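Local coordinates for GGDEF family protein (Vibrio cholerae, PDB 5GZS) that probably senses arginine in the periplasm through one of its two solute-binding-protein-like domains and passes the signal to the diguanylate cyclase part of CdgH, at residues D251-F254 against Q255-M259; M436-T439 against E440-I443. All blocks are in the same frame, centred on the assembly; numbering follows the deposited sequence.

Contact 1: residues D251-F254 against Q255-M259; sequences DVVF and QACEM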
ATOM      1  N   ASP A 251      -4.245  23.245   9.704  1.00 38.07           N
ATOM      2  CA  ASP A 251      -5.035  22.471  10.653  1.00 40.66           C
ATOM      3  C   ASP A 251      -4.130  21.536  11.456  1.00 41.35           C
ATOM      4  O   ASP A 251      -4.255  21.456  12.671  1.00 44.23           O
ATOM      5  CB  ASP A 251      -6.127  21.665   9.930  1.00 36.74           C
ATOM      6  CG  ASP A 251      -7.329  22.529   9.509  1.00 43.84           C
ATOM      7  OD1 ASP A 251      -7.229  23.778   9.548  1.00 33.71           O
ATOM      8  OD2 ASP A 251      -8.365  21.950   9.102  1.00 54.61           O
ATOM      9  N   VAL A 252      -3.216  20.834  10.794  1.00 33.18           N
ATOM     10  CA  VAL A 252      -2.393  19.896  11.525  1.00 32.66           C
ATOM     11  C   VAL A 252      -1.514  20.636  12.527  1.00 44.21           C
ATOM     12  O   VAL A 252      -1.350  20.188  13.678  1.00 39.50           O
ATOM     13  CB  VAL A 252      -1.506  19.069  10.608  1.00 32.36           C
ATOM     14  CG1 VAL A 252      -0.648  18.132  11.435  1.00 27.85           C
ATOM     15  CG2 VAL A 252      -2.359  18.320   9.590  1.00 29.79           C
ATOM     16  N   VAL A 253      -0.958  21.770  12.099  1.00 39.09           N
ATOM     17  CA  VAL A 253      -0.022  22.487  12.954  1.00 32.45           C
ATOM     18  C   VAL A 253      -0.767  23.103  14.126  1.00 36.85           C
ATOM     19  O   VAL A 253      -0.431  22.830  15.280  1.00 32.29           O
ATOM     20  CB  VAL A 253       0.762  23.567  12.176  1.00 30.72           C
ATOM     21  CG1 VAL A 253       1.350  24.591  13.110  1.00 25.78           C
ATOM     22  CG2 VAL A 253       1.872  22.906  11.356  1.00 34.84           C
ATOM     23  N   PHE A 254      -1.794  23.897  13.825  1.00 40.30           N
ATOM     24  CA  PHE A 254      -2.588  24.574  14.842  1.00 38.17           C
ATOM     25  C   PHE A 254      -3.239  23.634  15.850  1.00 41.95           C
ATOM     26  O   PHE A 254      -3.154  23.873  17.055  1.00 46.18           O
ATOM     27  CB  PHE A 254      -3.662  25.418  14.184  1.00 42.89           C
ATOM     28  CG  PHE A 254      -3.191  26.775  13.803  1.00 52.31           C
ATOM     29  CD1 PHE A 254      -2.238  27.425  14.577  1.00 60.98           C
ATOM     30  CD2 PHE A 254      -3.676  27.399  12.671  1.00 52.60           C
ATOM     31  CE1 PHE A 254      -1.785  28.687  14.237  1.00 63.69           C
ATOM     32  CE2 PHE A 254      -3.235  28.658  12.323  1.00 57.88           C
ATOM     33  CZ  PHE A 254      -2.280  29.303  13.107  1.00 65.09           C
ATOM     34  N   GLN A 255      -3.887  22.577  15.369  1.00 36.68           N
ATOM     35  CA  GLN A 255      -4.548  21.623  16.266  1.00 35.61           C
ATOM     36  C   GLN A 255      -3.549  20.812  17.084  1.00 38.86           C
ATOM     37  O   GLN A 255      -3.823  20.440  18.229  1.00 37.99           O
ATOM     38  CB  GLN A 255      -5.459  20.688  15.485  1.00 34.10           C
ATOM     39  CG  GLN A 255      -6.678  21.395  14.908  1.00 39.91           C
ATOM     40  CD  GLN A 255      -7.446  20.492  13.969  1.00 37.78           C
ATOM     41  OE1 GLN A 255      -7.513  19.287  14.194  1.00 36.17           O
ATOM     42  NE2 GLN A 255      -8.017  21.065  12.902  1.00 42.93           N
ATOM     43  N   ALA A 256      -2.393  20.528  16.495  1.00 38.97           N
ATOM     44  CA  ALA A 256      -1.310  19.975  17.277  1.00 33.78           C
ATOM     45  C   ALA A 256      -0.898  20.991  18.325  1.00 36.07           C
ATOM     46  O   ALA A 256      -0.589  20.618  19.469  1.00 41.02           O
ATOM     47  CB  ALA A 256      -0.145  19.616  16.422  1.00 34.37           C
ATOM     48  N   CYS A 257      -0.898  22.273  17.959  1.00 30.24           N
ATOM     49  CA  CYS A 257      -0.489  23.286  18.951  1.00 45.33           C
ATOM     50  C   CYS A 257      -1.511  23.324  20.099  1.00 49.20           C
ATOM     51  O   CYS A 257      -1.184  23.680  21.232  1.00 43.93           O
ATOM     52  CB  CYS A 257      -0.331  24.681  18.328  1.00 36.03           C
ATOM     53  SG  CYS A 257       1.068  24.857  17.198  1.00 73.08           S
ATOM     54  N   GLU A 258      -2.744  22.935  19.784  1.00 42.63           N
ATOM     55  CA  GLU A 258      -3.818  22.938  20.754  1.00 44.79           C
ATOM     56  C   GLU A 258      -3.690  21.692  21.622  1.00 47.39           C
ATOM     57  O   GLU A 258      -3.797  21.756  22.847  1.00 48.27           O
ATOM     58  CB  GLU A 258      -5.175  23.011  20.049  1.00 37.17           C
ATOM     59  CG  GLU A 258      -5.732  24.436  20.002  1.00 47.38           C
ATOM     60  CD  GLU A 258      -6.421  24.769  18.691  1.00 52.18           C
ATOM     61  OE1 GLU A 258      -6.503  25.973  18.357  1.00 55.49           O
ATOM     62  OE2 GLU A 258      -6.860  23.828  17.997  1.00 48.19           O
HETATM   63  N   MSE A 259      -3.422  20.573  20.962  1.00 38.62           N
HETATM   64  CA  MSE A 259      -3.106  19.321  21.624  1.00 33.54           C
HETATM   65  C   MSE A 259      -2.064  19.508  22.745  1.00 41.60           C
HETATM   66  O   MSE A 259      -2.118  18.833  23.767  1.00 50.15           O
HETATM   67  CB  MSE A 259      -2.591  18.302  20.590  1.00 35.75           C
HETATM   68  CG  MSE A 259      -2.850  16.848  20.960  1.00 34.60           C
HETATM   69 SE   MSE A 259      -4.783  16.542  20.735  1.00 69.99          SE
HETATM   70  CE  MSE A 259      -4.775  15.570  19.063  1.00 93.05           C
TER
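Asp251 meets Gln255 one helical turn on. Its carbonyl O takes the backbone N-H of Gln255 in a fairly straight bond (Gln255 N to Asp251 O 2.9 Å, 158° at the hydrogen), and the two side chains run side by side in the same direction. Asp251 CB comes 3.6 Å from Gln255 NE2, with carboxylate and amide planes 38° apart; OD2 of Asp251 is hydrogen-bonded to OH of Tyr446, the C-terminal residue. The first torsion of Gln255 (chi1 -69°) sets CG beside its own backbone N, from where the extended chain reaches back along Asp251. Val252 O accepts from Ala256 N at 3.0 Å, the donor standing above the carbonyl plane. These are the i to i+4 bonds of alpha-helix 248-259, part of the second domain of the solute-binding-protein family 3 type; Val252 and Ala256 turn to helix 421-435. Val253 O receives Cys257 N at 2.8 Å, and Val253 CG1 packs 4.1 Å from Cys257 SG, the sulfur that forms the disulfide with Cys264 at the start of the next strand. Phe254 O takes a weak, bent bond from Glu258 N, and Gln255 O then accepts Met259 N.

Contact 2: residues M436-T439 against E440-I443; sequences MLNT and EQII
Thr439 opens helix 439-445, the last of the chain, with Asn438 before it at the N-cap position, and its backbone makes the hydrogen bond that joins the two segments: Thr439 O receives Ile443 N at 2.9 Å, nearly in line with the C=O (169° at the oxygen). CG1 of Ile443 lies beside the same oxygen. A chi1 of 86° turns the hydroxyl OG1 of Thr439 back over its own backbone, close to Glu440 N, but the angle there is too poor for a hydrogen bond. Glu440 sends CG past this hydroxyl, 4.1 Å from Thr439 OG1, and then bends at chi2, its carboxylate leading away from 436-439. Asn438 reaches forward over the turn. The side chains of Asn438 and Gln441 cross at about a right angle, their amide planes 64° apart, with Asn438 CG 3.9 Å from Gln441 CB. Gln441 also packs on Met404 of the second subunit, and its backbone O is hydrogen-bonded to OG1 of Thr445 further along the helix. Ile442, the buried residue of the turn, directs CD1 at the backbone of the cap residue, 3.6 Å from Asn438 O, and its side chain touches Asp251 and Gln255 of helix 248-259. At the ends of the two crossing amides, Asn438 ND2 stops 3.5 Å from Gln441 OE1.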
HETATM    1  N   MSE A 436      -1.997  11.493  17.701  1.00 38.18           N
HETATM    2  CA  MSE A 436      -3.293  11.557  18.331  1.00 40.55           C
HETATM    3  C   MSE A 436      -4.290  12.294  17.486  1.00 48.81           C
HETATM    4  O   MSE A 436      -5.483  12.296  17.860  1.00 55.98           O
HETATM    5  CB  MSE A 436      -3.159  12.267  19.674  1.00 41.77           C
HETATM    6  CG  MSE A 436      -2.685  11.304  20.757  1.00 39.41           C
HETATM    7 SE   MSE A 436      -2.516  12.268  22.466  1.00 69.85          SE
HETATM    8  CE  MSE A 436      -0.577  12.035  22.721  1.00 25.07           C
ATOM      9  N   LEU A 437      -3.879  12.916  16.381  1.00 43.90           N
ATOM     10  CA  LEU A 437      -4.858  13.629  15.602  1.00 52.79           C
ATOM     11  C   LEU A 437      -5.571  12.724  14.630  1.00 52.48           C
ATOM     12  O   LEU A 437      -5.094  11.650  14.331  1.00 54.96           O
ATOM     13  CB  LEU A 437      -4.226  14.795  14.854  1.00 59.33           C
ATOM     14  CG  LEU A 437      -3.764  16.055  15.587  1.00 56.34           C
ATOM     15  CD1 LEU A 437      -2.936  16.908  14.667  1.00 57.86           C
ATOM     16  CD2 LEU A 437      -4.892  16.864  16.184  1.00 49.25           C
ATOM     17  N   ASN A 438      -6.725  13.172  14.156  1.00 50.20           N
ATOM     18  CA  ASN A 438      -7.413  12.541  13.057  1.00 57.80           C
ATOM     19  C   ASN A 438      -7.090  13.265  11.778  1.00 57.38           C
ATOM     20  O   ASN A 438      -7.770  14.180  11.375  1.00 49.14           O
ATOM     21  CB  ASN A 438      -8.917  12.503  13.278  1.00 64.02           C
ATOM     22  CG  ASN A 438      -9.612  11.494  12.395  1.00 62.86           C
ATOM     23  OD1 ASN A 438      -8.993  10.788  11.636  1.00 63.99           O
ATOM     24  ND2 ASN A 438     -10.908  11.445  12.487  1.00 65.02           N
ATOM     25  N   THR A 439      -6.015  12.809  11.164  1.00 61.60           N
ATOM     26  CA  THR A 439      -5.434  13.453  10.018  1.00 64.74           C
ATOM     27  C   THR A 439      -6.235  13.157   8.798  1.00 77.23           C
ATOM     28  O   THR A 439      -6.467  14.006   7.978  1.00 71.15           O
ATOM     29  CB  THR A 439      -3.962  13.023   9.802  1.00 70.33           C
ATOM     30  OG1 THR A 439      -3.903  11.814   9.037  1.00 79.69           O
ATOM     31  CG2 THR A 439      -3.267  12.822  11.125  1.00 64.16           C
ATOM     32  N   GLU A 440      -6.659  11.925   8.693  1.00 83.54           N
ATOM     33  CA  GLU A 440      -7.499  11.535   7.598  1.00 75.06           C
ATOM     34  C   GLU A 440      -8.670  12.469   7.457  1.00 68.07           C
ATOM     35  O   GLU A 440      -8.949  12.905   6.361  1.00 57.75           O
ATOM     36  CB  GLU A 440      -7.954  10.102   7.785  1.00 75.35           C
ATOM     37  CG  GLU A 440      -6.803   9.124   7.940  1.00 81.10           C
ATOM     38  CD  GLU A 440      -6.994   7.851   7.147  1.00 87.08           C
ATOM     39  OE1 GLU A 440      -8.107   7.624   6.634  1.00 89.16           O
ATOM     40  OE2 GLU A 440      -6.027   7.070   7.044  1.00 82.45           O
ATOM     41  N   GLN A 441      -9.343  12.817   8.543  1.00 67.81           N
ATOM     42  CA  GLN A 441     -10.460  13.750   8.437  1.00 62.92           C
ATOM     43  C   GLN A 441     -10.067  15.106   7.847  1.00 62.21           C
ATOM     44  O   GLN A 441     -10.772  15.671   7.031  1.00 66.52           O
ATOM     45  CB  GLN A 441     -11.176  13.921   9.780  1.00 60.50           C
ATOM     46  CG  GLN A 441     -12.413  14.807   9.708  1.00 69.49           C
ATOM     47  CD  GLN A 441     -13.278  14.753  10.949  1.00 78.00           C
ATOM     48  OE1 GLN A 441     -12.839  14.333  12.014  1.00 80.50           O
ATOM     49  NE2 GLN A 441     -14.520  15.181  10.812  1.00 81.07           N
ATOM     50  N   ILE A 442      -8.922  15.616   8.246  1.00 53.15           N
ATOM     51  CA  ILE A 442      -8.475  16.914   7.794  1.00 59.34           C
ATOM     52  C   ILE A 442      -8.166  16.838   6.320  1.00 62.05           C
ATOM     53  O   ILE A 442      -8.517  17.726   5.518  1.00 64.43           O
ATOM     54  CB  ILE A 442      -7.223  17.340   8.574  1.00 59.38           C
ATOM     55  CG1 ILE A 442      -7.571  17.702  10.003  1.00 48.50           C
ATOM     56  CG2 ILE A 442      -6.565  18.546   7.949  1.00 54.26           C
ATOM     57  CD1 ILE A 442      -6.419  17.533  10.950  1.00 39.95           C
ATOM     58  N   ILE A 443      -7.504  15.761   5.956  1.00 62.83           N
ATOM     59  CA  ILE A 443      -7.090  15.623   4.596  1.00 65.49           C
ATOM     60  C   ILE A 443      -8.328  15.575   3.763  1.00101.21           C
ATOM     61  O   ILE A 443      -8.382  16.195   2.728  1.00107.60           O
ATOM     62  CB  ILE A 443      -6.245  14.381   4.362  1.00 61.87           C
ATOM     63  CG1 ILE A 443      -4.927  14.528   5.075  1.00 60.01           C
ATOM     64  CG2 ILE A 443      -5.987  14.200   2.887  1.00 73.56           C
ATOM     65  CD1 ILE A 443      -4.053  13.327   4.915  1.00 62.82           C
TER

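How the contacts relate
From the N terminus, contact 1 comes first, within helix 248-259, and contact 2 follows much later, where the loop after helix 421-435 enters the last helix, 439-445. Each is local and spans a turn, so neither closes a long loop; they stand in series, neither nested nor crossed. In space they meet, the centres of contact 1 and contact 2 lying about 11 Å apart. The selenomethionine Met259 packs on Leu437 and Met436, and Asp251 CB lies 3.7 Å from Ile442 CG2. Residues 436-443 thus lie along helix 248-259, Met436 and Leu437 at its Met259 end and Ile442 at Asp251, while Met259 and Met436 also touch the long helix 189-218.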